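Local coordinates for protein putative immunoglobulin A1 protease (Bacteroides ovatus, PDB 3N6Z) that is a putative immunoglobulin A1 protease, a presumed hydrolase whose chain winds into a parallel beta-helix, at residues 97-101 and 161-165; 197-201 and 231-235; 119-125 and 147-153; 49-55 and 73-79. All coordinates share one frame; numbering follows the deposited sequence. Where two conformers were deposited one is given.

Interactions 2, 3 and 4 join adjacent coils of a parallel beta-helix, in which each turn of the chain lays its strands beside those of the turn before, while interaction 1 reaches across the coil of strand 125-131. Interaction 4 closes first along the chain and lies near the N-terminal end, pairing strand 50-52 with strand 71-75. Interaction 1 opens next, on strand 100-105, which neighbours 71-75; D101 and F73 are backbone partners. Interaction 3 falls between the two segments of interaction 1 and joins two buried turns of the chain. Interaction 2 comes last. Interactions 1 and 2, with centres 14 Å apart, meet where N163 reaches Q197. Together they tie coils from the N-terminal end to the middle of the solenoid.

Interaction 1 of 4, residues 97-101 and 161-165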
# COMPACT_ATOMS: atom_id res chain seq x y z
N PRO A 97 -8.58 15.27 8.71
CA PRO A 97 -9.78 15.86 8.10
C PRO A 97 -9.79 16.00 6.57
O PRO A 97 -10.82 16.36 6.02
CB PRO A 97 -9.80 17.27 8.74
CG PRO A 97 -8.33 17.62 8.84
CD PRO A 97 -7.75 16.30 9.37
N TYR A 98 -8.66 15.74 5.91
CA TYR A 98 -8.51 16.06 4.49
C TYR A 98 -8.76 14.86 3.60
O TYR A 98 -7.90 13.97 3.53
CB TYR A 98 -7.09 16.56 4.25
CG TYR A 98 -6.71 17.79 5.05
CD1 TYR A 98 -7.51 18.92 5.05
CD2 TYR A 98 -5.55 17.82 5.78
CE1 TYR A 98 -7.15 20.06 5.76
CE2 TYR A 98 -5.17 18.94 6.48
CZ TYR A 98 -5.98 20.06 6.48
OH TYR A 98 -5.62 21.21 7.15
N GLU A 99 -9.87 14.88 2.86
CA GLU A 99 -10.16 13.88 1.85
C GLU A 99 -9.44 14.25 0.55
O GLU A 99 -9.33 15.44 0.20
CB GLU A 99 -11.66 13.77 1.61
CG GLU A 99 -12.43 13.28 2.83
CD GLU A 99 -13.92 13.47 2.71
OE1 GLU A 99 -14.44 13.40 1.56
OE2 GLU A 99 -14.57 13.66 3.76
N ILE A 100 -8.97 13.23 -0.16
CA ILE A 100 -8.13 13.43 -1.34
C ILE A 100 -8.51 12.48 -2.46
O ILE A 100 -8.78 11.30 -2.24
CB ILE A 100 -6.62 13.23 -0.99
CG1 ILE A 100 -6.16 14.26 0.03
CG2 ILE A 100 -5.75 13.26 -2.27
CD1 ILE A 100 -4.79 13.96 0.66
N ASP A 101 -8.59 13.02 -3.67
CA ASP A 101 -8.66 12.25 -4.91
C ASP A 101 -7.36 12.53 -5.66
O ASP A 101 -7.09 13.65 -6.02
CB ASP A 101 -9.88 12.64 -5.76
CG ASP A 101 -10.06 11.70 -6.92
OD1 ASP A 101 -9.38 11.91 -7.94
OD2 ASP A 101 -10.85 10.75 -6.80
N ASN A 161 -19.60 8.04 7.84
CA ASN A 161 -19.61 8.71 6.57
C ASN A 161 -18.67 7.95 5.64
O ASN A 161 -17.45 7.91 5.86
CB ASN A 161 -19.11 10.13 6.81
CG ASN A 161 -18.83 10.91 5.56
OD1 ASN A 161 -19.14 10.50 4.41
ND2 ASN A 161 -18.25 12.11 5.78
N GLY A 162 -19.23 7.38 4.58
CA GLY A 162 -18.49 6.58 3.61
C GLY A 162 -17.38 7.31 2.90
O GLY A 162 -16.48 6.68 2.33
N ASN A 163 -17.40 8.65 2.96
CA ASN A 163 -16.30 9.43 2.41
C ASN A 163 -15.00 9.25 3.18
O ASN A 163 -13.94 9.68 2.70
CB ASN A 163 -16.68 10.91 2.35
CG ASN A 163 -17.76 11.21 1.33
OD1 ASN A 163 -18.01 10.43 0.39
ND2 ASN A 163 -18.38 12.37 1.50
N LYS A 164 -15.03 8.55 4.33
CA LYS A 164 -13.83 8.24 5.10
C LYS A 164 -13.21 6.87 4.76
O LYS A 164 -12.14 6.54 5.29
CB LYS A 164 -14.15 8.36 6.60
CG LYS A 164 -14.70 9.76 6.98
CD LYS A 164 -13.89 10.93 6.45
CE LYS A 164 -14.31 12.27 6.97
NZ LYS A 164 -13.57 13.41 6.31
N THR A 165 -13.83 6.11 3.85
CA THR A 165 -13.19 4.92 3.29
C THR A 165 -12.11 5.37 2.29
O THR A 165 -12.08 6.52 1.86
CB THR A 165 -14.22 3.99 2.57
OG1 THR A 165 -14.84 4.73 1.50
CG2 THR A 165 -15.30 3.48 3.55
O HOH W 1 -13.27 16.07 7.53
O HOH W 2 -13.75 10.86 0.14
O HOH W 3 -17.27 13.88 3.84
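E99 and K164 meet in a salt bridge at the surface, the glutamate projecting from the chain near strand 100-105 and the lysine closing a short 3-10 segment, 162-164. From CB, which points toward the second segment, the E99 chain sets CG anti to the carbonyl carbon (chi1 -64°) and runs on almost fully extended (chi2 167°), which carries the carboxylate across. CG comes to 3.7 Å from K164 NZ, and CD to 3.8 Å from N163 CB. At the tip the two oxygens part ways. OE2 takes K164 NZ at 2.8 Å on its anti lone pair, the side turned away from OE1, and also receives a water that is held by N161 ND2 and N163 ND2. E99 OE1 lies 3.4 Å from N163 CB. A second water bridges OE1 to N163 O. K164 crosses the glutamate at about a right angle; a bend at chi2 (-49°) turns the rest of its chain toward E99, and a third water links NZ to P97 O. In this beta-helix the contact ties the approach to strand 100-105 to the loop leading into 166-169, bridging over the coil of 125-131 that separates the two strands. An Asx turn shapes that loop, N163 N donating to N161 OD1 at 2.9 Å. With an alanine at E99, K164 NZ would probably be left without its carboxylate mate and the water between the two asparagine amides would lose an acceptor. N163 OD1 turns to the next coil, where Q197 NE2 donates to it.

Interaction 2 of 4, residues 197-201 and 231-235; sequences QESYI and GGFIE
I201 O is approached by two neighbouring groups of the adjacent strand: E235 N donates to it at 3.0 Å, nearly straight at the hydrogen, and I234 CA brings its hydrogen to the same oxygen. One step back the pattern is repeated with the roles of the strands exchanged, F233 O accepting I201 N at 3.1 Å in the carbonyl plane while Y200 CA also points its hydrogen there. The bond from F233 N to S199 O, at the strands' start, is weak. These alternating bonds give the parallel pairing in which Y200 stands beside F233 and I201 beside I234, a ladder of like residues stacked from coil to coil as in other parallel beta-helices; strands 166-169 and 263-266 carry it on past the two strands. The aromatic pair lies side by side, paired on one face and sharing the same first torsion, CG between backbone N and carbonyl carbon (chi1 58° in Y200, 65° in F233). The rings are within 14° of parallel but slid so far that they barely overlap. Y200 CB, rather than the ring, sits over the middle of the F233 face, 3.5 Å from the centroid, in a CH-pi contact, while F233 CZ rests 3.3 Å from Y200 CG. E198 OE2 comes up in the plane of the F233 ring, 3.5 Å from CE2, where its charge would probably be favoured by the positive rim of the ring. The opposite face carries the buried aliphatic pair, I201 CB lying 4.4 Å from I234 CG1. G232 fits snugly at the start, a beta carbon there being tight against S199 O.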
# COMPACT_ATOMS: atom_id res chain seq x y z
N GLN A 197 -19.83 2.70 0.75
CA GLN A 197 -18.49 2.76 0.16
C GLN A 197 -17.61 1.69 0.76
O GLN A 197 -17.90 1.12 1.83
CB GLN A 197 -17.89 4.15 0.34
CG GLN A 197 -18.68 5.24 -0.40
CD GLN A 197 -17.95 6.57 -0.42
OE1 GLN A 197 -16.81 6.63 -0.88
NE2 GLN A 197 -18.61 7.64 0.04
N GLU A 198 -16.51 1.38 0.06
CA GLU A 198 -15.64 0.29 0.47
C GLU A 198 -14.20 0.73 0.50
O GLU A 198 -13.80 1.58 -0.30
CB GLU A 198 -15.74 -0.81 -0.55
CG GLU A 198 -17.14 -1.37 -0.77
CD GLU A 198 -17.13 -2.47 -1.82
OE1 GLU A 198 -17.28 -2.15 -3.02
OE2 GLU A 198 -16.89 -3.63 -1.46
N SER A 199 -13.42 0.17 1.42
CA SER A 199 -11.97 0.31 1.41
C SER A 199 -11.34 -0.93 0.78
O SER A 199 -11.68 -2.07 1.16
CB SER A 199 -11.38 0.55 2.79
OG SER A 199 -11.85 1.77 3.37
N TYR A 200 -10.43 -0.72 -0.17
CA TYR A 200 -9.79 -1.82 -0.85
C TYR A 200 -8.52 -1.40 -1.57
O TYR A 200 -8.28 -0.20 -1.84
CB TYR A 200 -10.75 -2.51 -1.82
CG TYR A 200 -11.38 -1.67 -2.91
CD1 TYR A 200 -10.70 -1.41 -4.09
CD2 TYR A 200 -12.71 -1.24 -2.79
CE1 TYR A 200 -11.31 -0.72 -5.12
CE2 TYR A 200 -13.34 -0.55 -3.83
CZ TYR A 200 -12.63 -0.29 -4.98
OH TYR A 200 -13.24 0.39 -6.02
N ILE A 201 -7.72 -2.41 -1.86
CA ILE A 201 -6.52 -2.30 -2.69
C ILE A 201 -6.72 -3.25 -3.86
O ILE A 201 -6.96 -4.44 -3.65
CB ILE A 201 -5.22 -2.62 -1.93
CG1 ILE A 201 -5.14 -1.80 -0.64
CG2 ILE A 201 -3.98 -2.41 -2.80
CD1 ILE A 201 -4.02 -2.17 0.34
N GLY A 231 -15.51 -5.85 6.63
CA GLY A 231 -15.67 -5.40 5.24
C GLY A 231 -14.34 -4.87 4.71
O GLY A 231 -13.53 -4.33 5.45
N GLY A 232 -14.13 -5.01 3.40
CA GLY A 232 -12.92 -4.55 2.70
C GLY A 232 -12.15 -5.69 2.14
O GLY A 232 -12.28 -6.85 2.58
N PHE A 233 -11.32 -5.39 1.15
CA PHE A 233 -10.67 -6.47 0.39
C PHE A 233 -9.39 -6.04 -0.28
O PHE A 233 -9.13 -4.84 -0.46
CB PHE A 233 -11.67 -7.10 -0.63
CG PHE A 233 -12.12 -6.17 -1.72
CD1 PHE A 233 -11.39 -6.06 -2.91
CD2 PHE A 233 -13.28 -5.41 -1.60
CE1 PHE A 233 -11.82 -5.21 -3.94
CE2 PHE A 233 -13.68 -4.54 -2.62
CZ PHE A 233 -12.99 -4.47 -3.78
N ILE A 234 -8.65 -7.05 -0.69
CA ILE A 234 -7.48 -6.93 -1.55
C ILE A 234 -7.74 -7.85 -2.75
O ILE A 234 -8.05 -9.04 -2.55
CB ILE A 234 -6.17 -7.31 -0.84
CG1 ILE A 234 -5.89 -6.31 0.31
CG2 ILE A 234 -4.99 -7.40 -1.83
CD1 ILE A 234 -4.76 -6.73 1.28
N GLU A 235 -7.59 -7.33 -3.97
CA GLU A 235 -7.90 -8.06 -5.20
C GLU A 235 -6.84 -7.76 -6.26
O GLU A 235 -6.47 -6.61 -6.42
CB GLU A 235 -9.30 -7.57 -5.64
CG GLU A 235 -9.89 -8.10 -6.85
CD GLU A 235 -11.39 -7.86 -6.79
OE1 GLU A 235 -11.82 -6.74 -7.08
OE2 GLU A 235 -12.12 -8.77 -6.35

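Interaction 3 of 4, residues 119-125 and 147-153; sequences YPSFFGV and IGIITGY
Segments 119-125 and 147-153 run beside each other as two buried turns on adjacent coils, F122 N donating to I149 O (3.1 Å), F123 N to I150 O (3.0 Å) and Y153 N to G124 O (3.0 Å), before V125 and Y153 pair in parallel. S121 OG braces the first turn from within, donating to Y119 O and accepting G124 N in an ST motif. Y153 directs a ring edge toward the face of Y119 in an offset edge-to-face pair, centroids 5.7 Å apart and planes at 80°, and its CB packs alongside V125 CG2. In this beta-helix the two turns stack from coil to coil, leading into the parallel strands 125-131 and 153-154. F123 and I150 run side by side: with CG anti to the carbonyl carbon (chi1 -65°), the F123 ring meets I150 CG2 in its plane, 3.6 Å from CE2. F122 CD2 lies over the centre of the F123 face, and the F122 ring itself stacks on W87. G152 comes so close that a beta carbon would clash with G124 O and Y119 CD1. P120 O is buried against I147, 3.4 Å from CG2, and has no polar partner. Y119 OH bonds to a glycerol, probably from the crystallisation liquor.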
# COMPACT_ATOMS: atom_id res chain seq x y z
N TYR A 119 2.41 9.21 10.84
CA TYR A 119 2.22 8.26 9.74
C TYR A 119 3.06 8.58 8.52
O TYR A 119 2.54 8.84 7.43
CB TYR A 119 0.73 8.12 9.39
CG TYR A 119 -0.08 7.53 10.49
CD1 TYR A 119 0.09 6.19 10.83
CD2 TYR A 119 -0.99 8.28 11.20
CE1 TYR A 119 -0.64 5.62 11.87
CE2 TYR A 119 -1.71 7.72 12.26
CZ TYR A 119 -1.55 6.39 12.57
OH TYR A 119 -2.27 5.84 13.61
N PRO A 120 4.39 8.50 8.67
CA PRO A 120 5.26 8.74 7.52
C PRO A 120 4.90 7.84 6.33
O PRO A 120 4.86 6.62 6.46
CB PRO A 120 6.66 8.42 8.05
CG PRO A 120 6.57 8.48 9.51
CD PRO A 120 5.16 8.20 9.89
N SER A 121 4.65 8.48 5.19
CA SER A 121 4.04 7.93 4.01
C SER A 121 3.61 9.12 3.14
O SER A 121 3.71 10.28 3.56
CB SER A 121 2.79 7.10 4.35
OG SER A 121 1.77 7.89 4.92
N PHE A 122 3.08 8.84 1.94
CA PHE A 122 2.66 9.92 1.09
C PHE A 122 1.41 10.61 1.69
O PHE A 122 1.44 11.81 1.95
CB PHE A 122 2.44 9.44 -0.36
CG PHE A 122 2.33 10.57 -1.35
CD1 PHE A 122 3.45 11.26 -1.78
CD2 PHE A 122 1.11 10.91 -1.87
CE1 PHE A 122 3.35 12.32 -2.70
CE2 PHE A 122 1.01 11.94 -2.80
CZ PHE A 122 2.14 12.62 -3.21
N PHE A 123 0.34 9.84 1.92
CA PHE A 123 -0.96 10.39 2.34
C PHE A 123 -1.16 10.43 3.85
O PHE A 123 -2.00 11.22 4.33
CB PHE A 123 -2.12 9.65 1.71
CG PHE A 123 -2.20 9.78 0.22
CD1 PHE A 123 -2.50 10.99 -0.38
CD2 PHE A 123 -1.93 8.70 -0.59
CE1 PHE A 123 -2.53 11.11 -1.75
CE2 PHE A 123 -1.99 8.79 -1.97
CZ PHE A 123 -2.30 10.00 -2.55
N GLY A 124 -0.50 9.53 4.61
CA GLY A 124 -0.75 9.42 6.05
C GLY A 124 -1.99 8.62 6.36
O GLY A 124 -1.89 7.44 6.77
N VAL A 125 -3.13 9.22 6.10
CA VAL A 125 -4.44 8.58 6.16
C VAL A 125 -5.17 8.97 4.87
O VAL A 125 -5.40 10.16 4.66
CB VAL A 125 -5.28 9.00 7.40
CG1 VAL A 125 -6.71 8.43 7.31
CG2 VAL A 125 -4.55 8.59 8.70
N ILE A 147 3.05 1.70 9.03
CA ILE A 147 3.08 2.51 7.81
C ILE A 147 3.26 1.66 6.55
O ILE A 147 3.57 0.49 6.60
CB ILE A 147 4.16 3.59 7.86
CG1 ILE A 147 5.58 2.98 7.91
CG2 ILE A 147 3.92 4.61 8.98
CD1 ILE A 147 6.70 3.99 7.74
N GLY A 148 2.98 2.30 5.42
CA GLY A 148 3.29 1.85 4.08
C GLY A 148 3.74 3.02 3.24
O GLY A 148 3.67 4.16 3.67
N ILE A 149 4.23 2.75 2.02
CA ILE A 149 4.75 3.84 1.18
C ILE A 149 3.66 4.81 0.80
O ILE A 149 3.84 6.01 0.92
CB ILE A 149 5.50 3.29 -0.08
CG1 ILE A 149 6.88 2.79 0.35
CG2 ILE A 149 5.64 4.36 -1.18
CD1 ILE A 149 7.53 1.78 -0.61
N ILE A 150 2.53 4.31 0.31
CA ILE A 150 1.48 5.20 -0.16
C ILE A 150 0.71 5.83 1.00
O ILE A 150 0.44 7.04 0.99
CB ILE A 150 0.54 4.50 -1.17
CG1 ILE A 150 1.37 3.94 -2.35
CG2 ILE A 150 -0.55 5.48 -1.67
CD1 ILE A 150 0.60 3.46 -3.59
N THR A 151 0.42 5.05 2.04
CA THR A 151 -0.31 5.59 3.18
C THR A 151 -0.07 4.78 4.43
O THR A 151 0.30 3.59 4.35
CB THR A 151 -1.81 5.72 2.86
OG1 THR A 151 -2.46 6.58 3.79
CG2 THR A 151 -2.48 4.33 2.83
N GLY A 152 -0.31 5.40 5.56
CA GLY A 152 -0.33 4.70 6.86
C GLY A 152 -1.63 3.93 6.98
O GLY A 152 -1.59 2.70 6.95
N TYR A 153 -2.75 4.63 7.08
CA TYR A 153 -4.09 4.05 7.00
C TYR A 153 -4.67 4.28 5.63
O TYR A 153 -4.61 5.40 5.09
CB TYR A 153 -5.04 4.67 8.03
CG TYR A 153 -5.04 3.97 9.34
CD1 TYR A 153 -3.96 4.05 10.20
CD2 TYR A 153 -6.11 3.15 9.69
CE1 TYR A 153 -3.97 3.35 11.43
CE2 TYR A 153 -6.14 2.47 10.87
CZ TYR A 153 -5.09 2.55 11.73
OH TYR A 153 -5.16 1.80 12.89

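Interaction 4 of 4, residues 49-55 and 73-79; sequences PYMIMNA and FQLGADI
I52 and L75 cross obliquely on the apolar side of two parallel strands, 50-52 and 71-75, which pair at the N-terminal end of the beta-helix. I52 N donates to Q74 O at 2.9 Å, and G76 N to I52 O almost in line (176° at the hydrogen), so the backbone of the isoleucine is held through both its N-H and its C=O. From there its two branches divide the work. CG2, anti to the backbone N, meets L75 CD2 and, at about a right angle, I79 CD1, each at 3.8 Å; CD1 leans the other way, 4.1 Å from F73 CB. An alanine in place of I52 would probably open a gap between F73, L75 and I79 and cost L75 CD2 its packing partner. Y50 and F73 also cross obliquely, their ring planes 39° apart, with Y50 CB against F73 CD2; the Y50 ring also stacks on F39. On the other face P49 and Q74 point the same way, P49 CG 3.7 Å from Q74 OE1. In the conformer given, selenomethionine M51 runs alongside Q74 too. Beyond the strands the two segments stay in contact: N54 caps the following helix through OD1 to Q57 N, while I79 CD1 packs against the backbone, 3.4 Å from N54 N. M53, also selenomethionine, doubles back through two bends to set its SE 3.6 Å from G76 CA, where a beta carbon would clash.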
# COMPACT_ATOMS: atom_id res chain seq x y z
N PRO A 49 -8.79 19.35 -11.68
CA PRO A 49 -7.87 18.91 -10.62
C PRO A 49 -6.60 19.77 -10.62
O PRO A 49 -6.19 20.27 -11.66
CB PRO A 49 -7.55 17.46 -11.00
CG PRO A 49 -7.86 17.40 -12.48
CD PRO A 49 -9.02 18.29 -12.68
N TYR A 50 -6.01 19.97 -9.45
CA TYR A 50 -4.71 20.61 -9.39
C TYR A 50 -3.68 19.73 -10.11
O TYR A 50 -3.48 18.56 -9.76
CB TYR A 50 -4.28 20.81 -7.95
CG TYR A 50 -5.02 21.88 -7.19
CD1 TYR A 50 -5.08 23.21 -7.65
CD2 TYR A 50 -5.63 21.60 -5.96
CE1 TYR A 50 -5.70 24.19 -6.89
CE2 TYR A 50 -6.26 22.59 -5.21
CZ TYR A 50 -6.29 23.87 -5.68
OH TYR A 50 -6.90 24.86 -4.94
N MSE A 51 -3.06 20.31 -11.14
CA MSE A 51 -2.15 19.60 -12.04
C MSE A 51 -0.70 19.82 -11.60
O MSE A 51 -0.26 20.99 -11.48
CB MSE A 51 -2.39 20.06 -13.48
CG MSE A 51 -1.67 19.25 -14.53
SE MSE A 51 -2.26 17.44 -14.70
CE MSE A 51 -3.95 17.81 -15.60
N ILE A 52 -0.00 18.71 -11.35
CA ILE A 52 1.31 18.70 -10.74
C ILE A 52 2.35 18.29 -11.78
O ILE A 52 2.27 17.19 -12.35
CB ILE A 52 1.35 17.72 -9.57
CG1 ILE A 52 0.36 18.15 -8.47
CG2 ILE A 52 2.79 17.53 -9.01
CD1 ILE A 52 -0.07 16.97 -7.55
N MSE A 53 3.33 19.16 -12.01
CA MSE A 53 4.35 18.96 -13.06
C MSE A 53 5.77 18.76 -12.56
O MSE A 53 6.64 18.39 -13.34
CB MSE A 53 4.34 20.15 -14.03
CG MSE A 53 2.99 20.39 -14.73
SE MSE A 53 2.47 18.95 -15.85
CE MSE A 53 3.81 19.09 -17.23
N ASN A 54 6.02 19.03 -11.29
CA ASN A 54 7.35 18.90 -10.71
C ASN A 54 7.24 18.73 -9.20
O ASN A 54 6.14 18.80 -8.65
CB ASN A 54 8.23 20.09 -11.12
CG ASN A 54 7.73 21.40 -10.62
OD1 ASN A 54 7.31 21.52 -9.48
ND2 ASN A 54 7.83 22.42 -11.45
N ALA A 55 8.36 18.52 -8.52
CA ALA A 55 8.35 18.25 -7.08
C ALA A 55 8.05 19.47 -6.24
O ALA A 55 7.55 19.34 -5.12
CB ALA A 55 9.67 17.61 -6.63
N PHE A 73 -6.33 16.13 -7.23
CA PHE A 73 -4.99 16.33 -7.75
C PHE A 73 -4.75 15.34 -8.88
O PHE A 73 -5.21 14.18 -8.85
CB PHE A 73 -3.93 16.08 -6.69
CG PHE A 73 -4.04 16.94 -5.47
CD1 PHE A 73 -4.79 16.53 -4.37
CD2 PHE A 73 -3.39 18.17 -5.40
CE1 PHE A 73 -4.86 17.29 -3.24
CE2 PHE A 73 -3.47 18.93 -4.25
CZ PHE A 73 -4.21 18.50 -3.17
N GLN A 74 -3.89 15.75 -9.82
CA GLN A 74 -3.48 14.89 -10.93
C GLN A 74 -2.02 15.16 -11.28
O GLN A 74 -1.59 16.31 -11.28
CB GLN A 74 -4.38 15.13 -12.13
CG GLN A 74 -4.21 14.12 -13.25
CD GLN A 74 -5.34 14.18 -14.27
OE1 GLN A 74 -6.55 14.26 -13.90
NE2 GLN A 74 -4.99 14.12 -15.53
N LEU A 75 -1.28 14.10 -11.56
CA LEU A 75 0.07 14.28 -12.12
C LEU A 75 -0.01 14.47 -13.62
O LEU A 75 -0.70 13.70 -14.31
CB LEU A 75 0.98 13.08 -11.84
CG LEU A 75 1.21 12.72 -10.36
CD1 LEU A 75 2.18 11.53 -10.27
CD2 LEU A 75 1.79 13.95 -9.62
N GLY A 76 0.75 15.43 -14.12
CA GLY A 76 0.91 15.67 -15.57
C GLY A 76 2.27 15.29 -16.11
O GLY A 76 2.53 15.46 -17.30
N ALA A 77 3.11 14.74 -15.24
CA ALA A 77 4.48 14.30 -15.56
C ALA A 77 4.94 13.37 -14.45
O ALA A 77 4.38 13.37 -13.34
CB ALA A 77 5.43 15.52 -15.63
N ASP A 78 6.01 12.62 -14.71
CA ASP A 78 6.71 11.93 -13.63
C ASP A 78 7.31 13.00 -12.71
O ASP A 78 7.67 14.08 -13.16
CB ASP A 78 7.86 11.05 -14.15
CG ASP A 78 7.41 9.84 -14.97
OD1 ASP A 78 6.21 9.47 -14.94
OD2 ASP A 78 8.27 9.28 -15.64
N ILE A 79 7.40 12.67 -11.43
CA ILE A 79 7.86 13.59 -10.41
C ILE A 79 9.04 12.96 -9.69
O ILE A 79 8.91 11.89 -9.11
CB ILE A 79 6.77 13.94 -9.38
CG1 ILE A 79 5.50 14.40 -10.10
CG2 ILE A 79 7.32 15.00 -8.35
CD1 ILE A 79 5.60 15.72 -10.87